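Beta-catenin homolog sys-1 (Caenorhabditis elegans, PDB 3C2G) acts as a beta-catenin-like transcription coregulator in the Wnt asymmetry pathway, binding the TCF factor POP-1 directly to activate or repress target genes. Local coordinates at residues S174-P183 with K227-L238; R195-D206 with D265-D273. All blocks are in the same frame, centred on the assembly; numbering follows the deposited sequence.

Contact 1: S174-P183 with K227-L238; sequences SEYFNPQVHP and KLNAVMIGSYRL
S174, on helix 167-174, meets K227 through its carbonyl: K227 NZ gives S174 O a weak hydrogen bond of 3.3 Å. F177 follows, with CG beside its own backbone N (chi1 -66°), which lays the ring against helix 224-239. L228 CD2 sits over one ring face, 3.8 Å from the F177 centroid and 13° off the normal, a CH-pi contact. V231 CG2 approaches F177 CD1 at 4.0 Å, while the aliphatic chain of K227 runs past F177 O and CB. At N178 the amide oxygen OD1 accepts the firmer bond from K227 NZ, 3.1 Å long, with the donor tilted 22° from the carbonyl plane. Replacing K227 with an alanine would probably leave N178 OD1 without its lysine donor and strip away the methylenes that pass F177 O and CB. After the type I turn N178-V181, H182 and P183 reach the later helical turns. P183 CG meets the L238 methyl CD1 at 3.7 Å, and P183 CB lies 3.5 Å from S235 OG, whose hydroxyl is bonded back to V231 O. A loop leaving one helix and packing along a later one is consistent with the all-helical superhelix of the armadillo domain.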
loop_
_atom_site.group_PDB
_atom_site.type_symbol
_atom_site.label_atom_id
_atom_site.label_comp_id
_atom_site.label_asym_id
_atom_site.label_seq_id
_atom_site.Cartn_x
_atom_site.Cartn_y
_atom_site.Cartn_z
ATOM N N SER A 174 -22.806 -7.285 7.792
ATOM C CA SER A 174 -22.055 -6.927 8.989
ATOM C C SER A 174 -22.295 -7.887 10.126
ATOM O O SER A 174 -21.432 -8.045 10.987
ATOM C CB SER A 174 -22.408 -5.519 9.460
ATOM O OG SER A 174 -21.905 -4.563 8.553
ATOM N N GLU A 175 -23.469 -8.509 10.150
ATOM C CA GLU A 175 -23.802 -9.421 11.238
ATOM C C GLU A 175 -22.821 -10.602 11.253
ATOM O O GLU A 175 -22.588 -11.204 12.294
ATOM C CB GLU A 175 -25.268 -9.874 11.160
ATOM C CG GLU A 175 -25.788 -10.529 12.456
ATOM C CD GLU A 175 -27.278 -10.916 12.423
ATOM O OE1 GLU A 175 -28.062 -10.282 11.663
ATOM O OE2 GLU A 175 -27.668 -11.851 13.175
ATOM N N TYR A 176 -22.219 -10.905 10.108
ATOM C CA TYR A 176 -21.207 -11.947 10.049
ATOM C C TYR A 176 -19.901 -11.540 10.730
ATOM O O TYR A 176 -19.052 -12.386 11.002
ATOM C CB TYR A 176 -20.913 -12.361 8.616
ATOM C CG TYR A 176 -21.973 -13.204 7.949
ATOM C CD1 TYR A 176 -21.829 -14.588 7.860
ATOM C CD2 TYR A 176 -23.098 -12.619 7.360
ATOM C CE1 TYR A 176 -22.770 -15.366 7.209
ATOM C CE2 TYR A 176 -24.048 -13.386 6.733
ATOM C CZ TYR A 176 -23.881 -14.763 6.654
ATOM O OH TYR A 176 -24.825 -15.544 6.009
ATOM N N PHE A 177 -19.743 -10.253 11.009
ATOM C CA PHE A 177 -18.539 -9.782 11.679
ATOM C C PHE A 177 -18.757 -9.531 13.168
ATOM O O PHE A 177 -17.896 -8.944 13.841
ATOM C CB PHE A 177 -17.971 -8.551 10.972
ATOM C CG PHE A 177 -17.472 -8.825 9.578
ATOM C CD1 PHE A 177 -16.941 -10.064 9.237
ATOM C CD2 PHE A 177 -17.505 -7.827 8.610
ATOM C CE1 PHE A 177 -16.479 -10.317 7.955
ATOM C CE2 PHE A 177 -17.034 -8.066 7.323
ATOM C CZ PHE A 177 -16.518 -9.326 6.997
ATOM N N ASN A 178 -19.898 -9.985 13.686
ATOM C CA ASN A 178 -20.188 -9.854 15.110
ATOM C C ASN A 178 -19.297 -10.769 15.948
ATOM O O ASN A 178 -18.986 -11.890 15.535
ATOM C CB ASN A 178 -21.679 -10.071 15.418
ATOM C CG ASN A 178 -22.537 -8.834 15.112
ATOM O OD1 ASN A 178 -22.020 -7.754 14.803
ATOM N ND2 ASN A 178 -23.857 -8.997 15.190
ATOM N N PRO A 179 -18.855 -10.270 17.117
ATOM C CA PRO A 179 -17.906 -10.974 17.984
ATOM C C PRO A 179 -18.326 -12.394 18.351
ATOM O O PRO A 179 -17.462 -13.261 18.466
ATOM C CB PRO A 179 -17.846 -10.097 19.244
ATOM C CG PRO A 179 -19.008 -9.138 19.131
ATOM C CD PRO A 179 -19.230 -8.954 17.675
ATOM N N GLN A 180 -19.627 -12.626 18.514
ATOM C CA GLN A 180 -20.145 -13.922 18.974
ATOM C C GLN A 180 -20.244 -15.005 17.886
ATOM O O GLN A 180 -20.532 -16.162 18.187
ATOM C CB GLN A 180 -21.507 -13.734 19.663
ATOM N N VAL A 181 -19.991 -14.627 16.634
ATOM C CA VAL A 181 -20.105 -15.533 15.486
ATOM C C VAL A 181 -18.775 -16.237 15.235
ATOM O O VAL A 181 -17.732 -15.589 15.134
ATOM C CB VAL A 181 -20.534 -14.759 14.205
ATOM C CG1 VAL A 181 -20.657 -15.687 12.993
ATOM C CG2 VAL A 181 -21.834 -14.008 14.441
ATOM N N HIS A 182 -18.812 -17.562 15.141
ATOM C CA HIS A 182 -17.627 -18.335 14.819
ATOM C C HIS A 182 -17.141 -17.962 13.414
ATOM O O HIS A 182 -17.921 -17.957 12.475
ATOM C CB HIS A 182 -17.922 -19.828 14.918
ATOM C CG HIS A 182 -16.711 -20.698 14.789
ATOM N ND1 HIS A 182 -15.980 -20.795 13.620
ATOM C CD2 HIS A 182 -16.112 -21.528 15.676
ATOM C CE1 HIS A 182 -14.983 -21.641 13.796
ATOM N NE2 HIS A 182 -15.040 -22.100 15.034
ATOM N N PRO A 183 -15.845 -17.627 13.274
ATOM C CA PRO A 183 -15.297 -17.192 11.978
ATOM C C PRO A 183 -15.400 -18.226 10.857
ATOM O O PRO A 183 -15.271 -17.877 9.685
ATOM C CB PRO A 183 -13.833 -16.869 12.294
ATOM C CG PRO A 183 -13.556 -17.529 13.587
ATOM C CD PRO A 183 -14.836 -17.604 14.343
ATOM N N LYS A 227 -14.816 -4.490 14.601
ATOM C CA LYS A 227 -15.325 -5.780 14.174
ATOM C C LYS A 227 -14.274 -6.582 13.424
ATOM O O LYS A 227 -14.025 -7.750 13.754
ATOM C CB LYS A 227 -16.569 -5.619 13.317
ATOM C CG LYS A 227 -17.833 -5.270 14.084
ATOM C CD LYS A 227 -19.017 -5.437 13.132
ATOM C CE LYS A 227 -20.257 -4.720 13.596
ATOM N NZ LYS A 227 -21.435 -5.345 12.941
ATOM N N LEU A 228 -13.637 -5.953 12.444
ATOM C CA LEU A 228 -12.615 -6.634 11.677
ATOM C C LEU A 228 -11.429 -7.062 12.543
ATOM O O LEU A 228 -10.881 -8.148 12.334
ATOM C CB LEU A 228 -12.202 -5.807 10.465
ATOM C CG LEU A 228 -13.309 -5.752 9.393
ATOM C CD1 LEU A 228 -12.903 -4.889 8.198
ATOM C CD2 LEU A 228 -13.720 -7.172 8.932
ATOM N N ASN A 229 -11.070 -6.237 13.537
ATOM C CA ASN A 229 -10.033 -6.595 14.496
ATOM C C ASN A 229 -10.375 -7.823 15.312
ATOM O O ASN A 229 -9.519 -8.663 15.535
ATOM C CB ASN A 229 -9.692 -5.437 15.447
ATOM C CG ASN A 229 -8.762 -4.402 14.812
ATOM O OD1 ASN A 229 -8.206 -4.618 13.733
ATOM N ND2 ASN A 229 -8.598 -3.265 15.482
ATOM N N ALA A 230 -11.619 -7.931 15.772
ATOM C CA ALA A 230 -11.999 -9.070 16.607
ATOM C C ALA A 230 -12.071 -10.359 15.774
ATOM O O ALA A 230 -11.806 -11.442 16.284
ATOM C CB ALA A 230 -13.284 -8.804 17.338
ATOM N N VAL A 231 -12.367 -10.212 14.487
ATOM C CA VAL A 231 -12.389 -11.325 13.549
ATOM C C VAL A 231 -10.967 -11.837 13.257
ATOM O O VAL A 231 -10.728 -13.050 13.263
ATOM C CB VAL A 231 -13.151 -10.945 12.228
ATOM C CG1 VAL A 231 -12.971 -12.000 11.157
ATOM C CG2 VAL A 231 -14.635 -10.706 12.502
HETATM N N MSE A 232 -10.046 -10.917 12.980
HETATM C CA MSE A 232 -8.612 -11.220 12.887
HETATM C C MSE A 232 -8.168 -12.078 14.077
HETATM O O MSE A 232 -7.553 -13.126 13.917
HETATM C CB MSE A 232 -7.827 -9.922 12.967
HETATM C CG MSE A 232 -7.144 -9.388 11.724
HETATM SE SE MSE A 232 -5.921 -7.959 12.416
HETATM C CE MSE A 232 -5.167 -8.991 13.868
ATOM N N ILE A 233 -8.504 -11.609 15.273
ATOM C CA ILE A 233 -8.003 -12.171 16.505
ATOM C C ILE A 233 -8.681 -13.481 16.870
ATOM O O ILE A 233 -8.012 -14.426 17.276
ATOM C CB ILE A 233 -8.083 -11.144 17.660
ATOM C CG1 ILE A 233 -7.087 -10.016 17.402
ATOM C CG2 ILE A 233 -7.808 -11.796 19.017
ATOM C CD1 ILE A 233 -5.620 -10.474 17.345
ATOM N N GLY A 234 -10.000 -13.518 16.746
ATOM C CA GLY A 234 -10.759 -14.751 16.840
ATOM C C GLY A 234 -10.237 -15.850 15.928
ATOM O O GLY A 234 -10.109 -16.991 16.353
ATOM N N SER A 235 -9.925 -15.519 14.683
ATOM C CA SER A 235 -9.356 -16.513 13.777
ATOM C C SER A 235 -7.958 -16.911 14.230
ATOM O O SER A 235 -7.616 -18.105 14.229
ATOM C CB SER A 235 -9.312 -16.013 12.328
ATOM O OG SER A 235 -10.581 -15.570 11.869
ATOM N N TYR A 236 -7.152 -15.923 14.628
ATOM C CA TYR A 236 -5.808 -16.228 15.095
ATOM C C TYR A 236 -5.875 -17.197 16.270
ATOM O O TYR A 236 -5.144 -18.178 16.319
ATOM C CB TYR A 236 -5.002 -14.981 15.474
ATOM C CG TYR A 236 -3.650 -15.377 15.999
ATOM C CD1 TYR A 236 -2.670 -15.882 15.138
ATOM C CD2 TYR A 236 -3.371 -15.323 17.358
ATOM C CE1 TYR A 236 -1.438 -16.301 15.619
ATOM C CE2 TYR A 236 -2.144 -15.721 17.848
ATOM C CZ TYR A 236 -1.181 -16.209 16.974
ATOM O OH TYR A 236 0.043 -16.608 17.471
ATOM N N ARG A 237 -6.783 -16.937 17.193
ATOM C CA ARG A 237 -6.911 -17.789 18.348
ATOM C C ARG A 237 -7.126 -19.250 17.982
ATOM O O ARG A 237 -6.658 -20.129 18.690
ATOM C CB ARG A 237 -8.033 -17.302 19.256
ATOM C CG ARG A 237 -7.592 -16.207 20.206
ATOM C CD ARG A 237 -8.713 -15.788 21.111
ATOM N NE ARG A 237 -8.174 -15.335 22.390
ATOM C CZ ARG A 237 -8.900 -15.108 23.482
ATOM N NH1 ARG A 237 -10.220 -15.280 23.464
ATOM N NH2 ARG A 237 -8.300 -14.705 24.595
ATOM N N LEU A 238 -7.821 -19.505 16.877
ATOM C CA LEU A 238 -8.187 -20.869 16.520
ATOM C C LEU A 238 -7.116 -21.577 15.711
ATOM O O LEU A 238 -7.046 -22.806 15.708
ATOM C CB LEU A 238 -9.512 -20.893 15.763
ATOM C CG LEU A 238 -10.753 -20.526 16.586
ATOM C CD1 LEU A 238 -11.909 -20.169 15.644
ATOM C CD2 LEU A 238 -11.153 -21.629 17.549
#

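Contact 2: R195-D206 with D265-D273; sequences RFIISKDTRLKD and DLLGLLLHD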
loop_
_atom_site.group_PDB
_atom_site.type_symbol
_atom_site.label_atom_id
_atom_site.label_comp_id
_atom_site.label_asym_id
_atom_site.label_seq_id
_atom_site.Cartn_x
_atom_site.Cartn_y
_atom_site.Cartn_z
ATOM N N ARG A 195 -15.851 -5.470 -0.693
ATOM C CA ARG A 195 -14.875 -4.861 -1.571
ATOM C C ARG A 195 -15.573 -4.110 -2.696
ATOM O O ARG A 195 -15.188 -2.994 -3.038
ATOM C CB ARG A 195 -13.936 -5.923 -2.136
ATOM C CG ARG A 195 -12.853 -5.377 -3.051
ATOM C CD ARG A 195 -11.955 -6.493 -3.572
ATOM N NE ARG A 195 -10.851 -5.965 -4.366
ATOM C CZ ARG A 195 -9.659 -5.645 -3.873
ATOM N NH1 ARG A 195 -9.407 -5.799 -2.578
ATOM N NH2 ARG A 195 -8.714 -5.171 -4.676
ATOM N N PHE A 196 -16.618 -4.722 -3.246
ATOM C CA PHE A 196 -17.296 -4.230 -4.425
ATOM C C PHE A 196 -18.093 -2.948 -4.173
ATOM O O PHE A 196 -18.035 -2.029 -4.980
ATOM C CB PHE A 196 -18.183 -5.351 -4.999
ATOM C CG PHE A 196 -18.983 -4.950 -6.211
ATOM C CD1 PHE A 196 -18.367 -4.793 -7.453
ATOM C CD2 PHE A 196 -20.358 -4.742 -6.109
ATOM C CE1 PHE A 196 -19.105 -4.417 -8.577
ATOM C CE2 PHE A 196 -21.111 -4.382 -7.232
ATOM C CZ PHE A 196 -20.478 -4.215 -8.469
ATOM N N ILE A 197 -18.824 -2.880 -3.068
ATOM C CA ILE A 197 -19.646 -1.708 -2.786
ATOM C C ILE A 197 -18.827 -0.540 -2.232
ATOM O O ILE A 197 -19.234 0.620 -2.323
ATOM C CB ILE A 197 -20.834 -2.019 -1.821
ATOM C CG1 ILE A 197 -20.335 -2.441 -0.443
ATOM C CG2 ILE A 197 -21.777 -3.074 -2.414
ATOM C CD1 ILE A 197 -21.441 -2.619 0.575
ATOM N N ILE A 198 -17.676 -0.861 -1.652
ATOM C CA ILE A 198 -16.789 0.121 -1.043
ATOM C C ILE A 198 -15.952 0.805 -2.111
ATOM O O ILE A 198 -15.569 1.954 -1.961
ATOM C CB ILE A 198 -15.872 -0.565 -0.008
ATOM C CG1 ILE A 198 -16.589 -0.684 1.332
ATOM C CG2 ILE A 198 -14.560 0.158 0.157
ATOM C CD1 ILE A 198 -15.955 -1.713 2.266
ATOM N N SER A 199 -15.676 0.090 -3.193
ATOM C CA SER A 199 -14.763 0.572 -4.216
ATOM C C SER A 199 -15.150 1.954 -4.741
ATOM O O SER A 199 -16.244 2.139 -5.282
ATOM C CB SER A 199 -14.672 -0.431 -5.361
ATOM O OG SER A 199 -13.724 0.001 -6.314
ATOM N N LYS A 200 -14.239 2.915 -4.547
ATOM C CA LYS A 200 -14.378 4.309 -5.016
ATOM C C LYS A 200 -15.517 5.098 -4.341
ATOM O O LYS A 200 -15.947 6.149 -4.838
ATOM C CB LYS A 200 -14.481 4.379 -6.549
ATOM C CG LYS A 200 -13.296 3.763 -7.289
ATOM C CD LYS A 200 -13.354 4.076 -8.789
ATOM C CE LYS A 200 -12.177 3.444 -9.545
ATOM N NZ LYS A 200 -12.374 3.477 -11.034
ATOM N N ASP A 201 -15.986 4.598 -3.200
ATOM C CA ASP A 201 -17.009 5.276 -2.420
ATOM C C ASP A 201 -16.405 5.729 -1.089
ATOM O O ASP A 201 -16.638 5.118 -0.047
ATOM C CB ASP A 201 -18.206 4.344 -2.200
ATOM C CG ASP A 201 -19.535 5.090 -2.108
ATOM O OD1 ASP A 201 -20.488 4.685 -2.809
ATOM O OD2 ASP A 201 -19.638 6.072 -1.341
ATOM N N THR A 202 -15.622 6.803 -1.140
ATOM C CA THR A 202 -14.971 7.364 0.046
ATOM C C THR A 202 -15.893 7.468 1.264
ATOM O O THR A 202 -15.477 7.140 2.379
ATOM C CB THR A 202 -14.360 8.755 -0.242
ATOM O OG1 THR A 202 -13.419 8.645 -1.313
ATOM C CG2 THR A 202 -13.648 9.301 0.981
ATOM N N ARG A 203 -17.131 7.924 1.065
ATOM C CA ARG A 203 -18.016 8.120 2.209
ATOM C C ARG A 203 -18.587 6.819 2.730
ATOM O O ARG A 203 -18.977 6.743 3.892
ATOM C CB ARG A 203 -19.113 9.167 1.955
ATOM C CG ARG A 203 -20.015 8.933 0.762
ATOM C CD ARG A 203 -20.779 10.224 0.425
ATOM N NE ARG A 203 -21.087 10.299 -1.005
ATOM C CZ ARG A 203 -22.235 9.913 -1.559
ATOM N NH1 ARG A 203 -23.226 9.433 -0.811
ATOM N NH2 ARG A 203 -22.394 10.014 -2.871
ATOM N N LEU A 204 -18.623 5.791 1.887
ATOM C CA LEU A 204 -19.086 4.491 2.356
ATOM C C LEU A 204 -18.055 3.897 3.307
ATOM O O LEU A 204 -18.411 3.267 4.305
ATOM C CB LEU A 204 -19.413 3.540 1.204
ATOM C CG LEU A 204 -20.405 2.426 1.561
ATOM C CD1 LEU A 204 -21.673 2.991 2.192
ATOM C CD2 LEU A 204 -20.750 1.585 0.349
ATOM N N LYS A 205 -16.784 4.136 3.004
ATOM C CA LYS A 205 -15.697 3.759 3.890
ATOM C C LYS A 205 -15.880 4.410 5.253
ATOM O O LYS A 205 -15.837 3.729 6.286
ATOM C CB LYS A 205 -14.348 4.136 3.284
ATOM C CG LYS A 205 -13.985 3.289 2.090
ATOM C CD LYS A 205 -12.736 3.787 1.428
ATOM C CE LYS A 205 -12.505 3.106 0.099
ATOM N NZ LYS A 205 -11.236 3.590 -0.499
ATOM N N ASP A 206 -16.125 5.720 5.238
ATOM C CA ASP A 206 -16.356 6.494 6.453
ATOM C C ASP A 206 -17.639 6.119 7.163
ATOM O O ASP A 206 -17.745 6.280 8.374
ATOM C CB ASP A 206 -16.357 7.989 6.149
ATOM C CG ASP A 206 -14.967 8.547 5.969
ATOM O OD1 ASP A 206 -13.984 7.859 6.313
ATOM O OD2 ASP A 206 -14.853 9.685 5.483
ATOM N N ASP A 265 -6.833 -7.352 3.783
ATOM C CA ASP A 265 -7.136 -6.691 2.510
ATOM C C ASP A 265 -8.278 -5.676 2.642
ATOM O O ASP A 265 -8.180 -4.572 2.125
ATOM C CB ASP A 265 -7.468 -7.732 1.433
ATOM C CG ASP A 265 -7.736 -7.105 0.060
ATOM O OD1 ASP A 265 -6.847 -6.396 -0.474
ATOM O OD2 ASP A 265 -8.840 -7.319 -0.490
ATOM N N LEU A 266 -9.346 -6.041 3.351
ATOM C CA LEU A 266 -10.488 -5.141 3.535
ATOM C C LEU A 266 -10.120 -3.895 4.382
ATOM O O LEU A 266 -10.397 -2.754 3.974
ATOM C CB LEU A 266 -11.698 -5.890 4.100
ATOM C CG LEU A 266 -13.015 -5.126 4.256
ATOM C CD1 LEU A 266 -13.444 -4.406 2.971
ATOM C CD2 LEU A 266 -14.139 -6.044 4.766
ATOM N N LEU A 267 -9.474 -4.105 5.528
ATOM C CA LEU A 267 -8.918 -2.987 6.311
ATOM C C LEU A 267 -8.007 -2.067 5.486
ATOM O O LEU A 267 -8.096 -0.851 5.596
ATOM C CB LEU A 267 -8.157 -3.508 7.517
ATOM C CG LEU A 267 -9.064 -4.072 8.589
ATOM C CD1 LEU A 267 -8.264 -4.987 9.474
ATOM C CD2 LEU A 267 -9.741 -2.945 9.348
ATOM N N GLY A 268 -7.156 -2.648 4.647
ATOM C CA GLY A 268 -6.393 -1.862 3.692
ATOM C C GLY A 268 -7.261 -0.926 2.861
ATOM O O GLY A 268 -6.922 0.241 2.670
ATOM N N LEU A 269 -8.393 -1.423 2.357
ATOM C CA LEU A 269 -9.268 -0.579 1.564
ATOM C C LEU A 269 -10.008 0.459 2.374
ATOM O O LEU A 269 -10.250 1.561 1.885
ATOM C CB LEU A 269 -10.243 -1.414 0.744
ATOM C CG LEU A 269 -9.890 -1.253 -0.736
ATOM C CD1 LEU A 269 -9.686 -2.623 -1.431
ATOM C CD2 LEU A 269 -10.930 -0.362 -1.443
ATOM N N LEU A 270 -10.362 0.126 3.606
ATOM C CA LEU A 270 -11.140 1.046 4.414
ATOM C C LEU A 270 -10.318 2.232 4.896
ATOM O O LEU A 270 -10.809 3.356 4.940
ATOM C CB LEU A 270 -11.730 0.328 5.618
ATOM C CG LEU A 270 -12.975 -0.506 5.376
ATOM C CD1 LEU A 270 -13.196 -1.407 6.579
ATOM C CD2 LEU A 270 -14.182 0.403 5.129
ATOM N N LEU A 271 -9.065 1.977 5.265
ATOM C CA LEU A 271 -8.243 2.992 5.911
ATOM C C LEU A 271 -7.631 3.956 4.896
ATOM O O LEU A 271 -6.427 3.946 4.657
ATOM C CB LEU A 271 -7.182 2.313 6.779
ATOM C CG LEU A 271 -7.760 1.309 7.777
ATOM C CD1 LEU A 271 -6.629 0.526 8.403
ATOM C CD2 LEU A 271 -8.675 1.950 8.843
ATOM N N HIS A 272 -8.483 4.777 4.296
ATOM C CA HIS A 272 -8.101 5.605 3.154
ATOM C C HIS A 272 -7.264 6.848 3.502
ATOM O O HIS A 272 -6.493 7.337 2.671
ATOM C CB HIS A 272 -9.347 5.994 2.353
ATOM C CG HIS A 272 -10.389 6.713 3.155
ATOM N ND1 HIS A 272 -10.621 8.066 3.029
ATOM C CD2 HIS A 272 -11.260 6.268 4.094
ATOM C CE1 HIS A 272 -11.595 8.421 3.851
ATOM N NE2 HIS A 272 -11.995 7.351 4.514
ATOM N N ASP A 273 -7.406 7.354 4.724
ATOM C CA ASP A 273 -6.745 8.596 5.113
ATOM C C ASP A 273 -6.216 8.569 6.541
ATOM O O ASP A 273 -6.343 7.556 7.240
ATOM C CB ASP A 273 -7.697 9.787 4.925
ATOM C CG ASP A 273 -8.928 9.721 5.828
ATOM O OD1 ASP A 273 -8.914 9.018 6.862
ATOM O OD2 ASP A 273 -9.920 10.397 5.504
#
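Helix-to-helix packing, polar at both ends and apolar between, joins the bend from helix 189-198 into helix 202-210 to the C-terminal end of helix 251-270 and the loop just past it. At one end R195 NH1 and D265 OD2 form a salt bridge of 2.6 Å, the guanidinium and carboxylate planes only 17° apart. The extended R195 chain also passes L269, whose CD1 lies over a guanidinium face. Between the ends, I198 CD1 meets L266 CD1 at 3.7 Å and L270 CD2 at 4.0 Å, crossing both side chains at about a right angle. Packing of aliphatic side chains between the stacked helices is in keeping with the armadillo domain, and F208 extends this seam against I198 and L270. K205 then stretches along the end of helix 251-270, giving L269 O a weak hydrogen bond from NZ (3.3 Å). Beyond it, the H272 side chain, with CG between backbone N and carbonyl carbon, brings its NE2 edge to D206 OD1. H272 NE2 donates to D206 OD1 over 2.7 Å with an N-H...O angle of 161°; the oxygen lies in the ring plane, yet the nitrogen stands 45° out of the carboxylate plane. T202 CG2 packs 3.6 Å from H272 CE1.

From the N terminus, the chain passes first through 174-183, then 195-206, then 227-238 and finally 265-273, so the segments alternate and the two contacts cross. Contact 1 closes a loop of 43 intervening residues, and contact 2 one of 58; each loop contains one segment of the other contact. Helix 224-239 follows helix 202-210 and precedes helix 251-270, linking both contacts. Their centres are about 19 Å apart, but they touch directly: L228 CD1 packs on L266 CD2 at 3.8 Å and L270 CD1 at 3.9 Å. Together they tie the loop after helix 167-174 and helices 189-198, 202-210, 224-239 and 251-270 together within the armadillo domain.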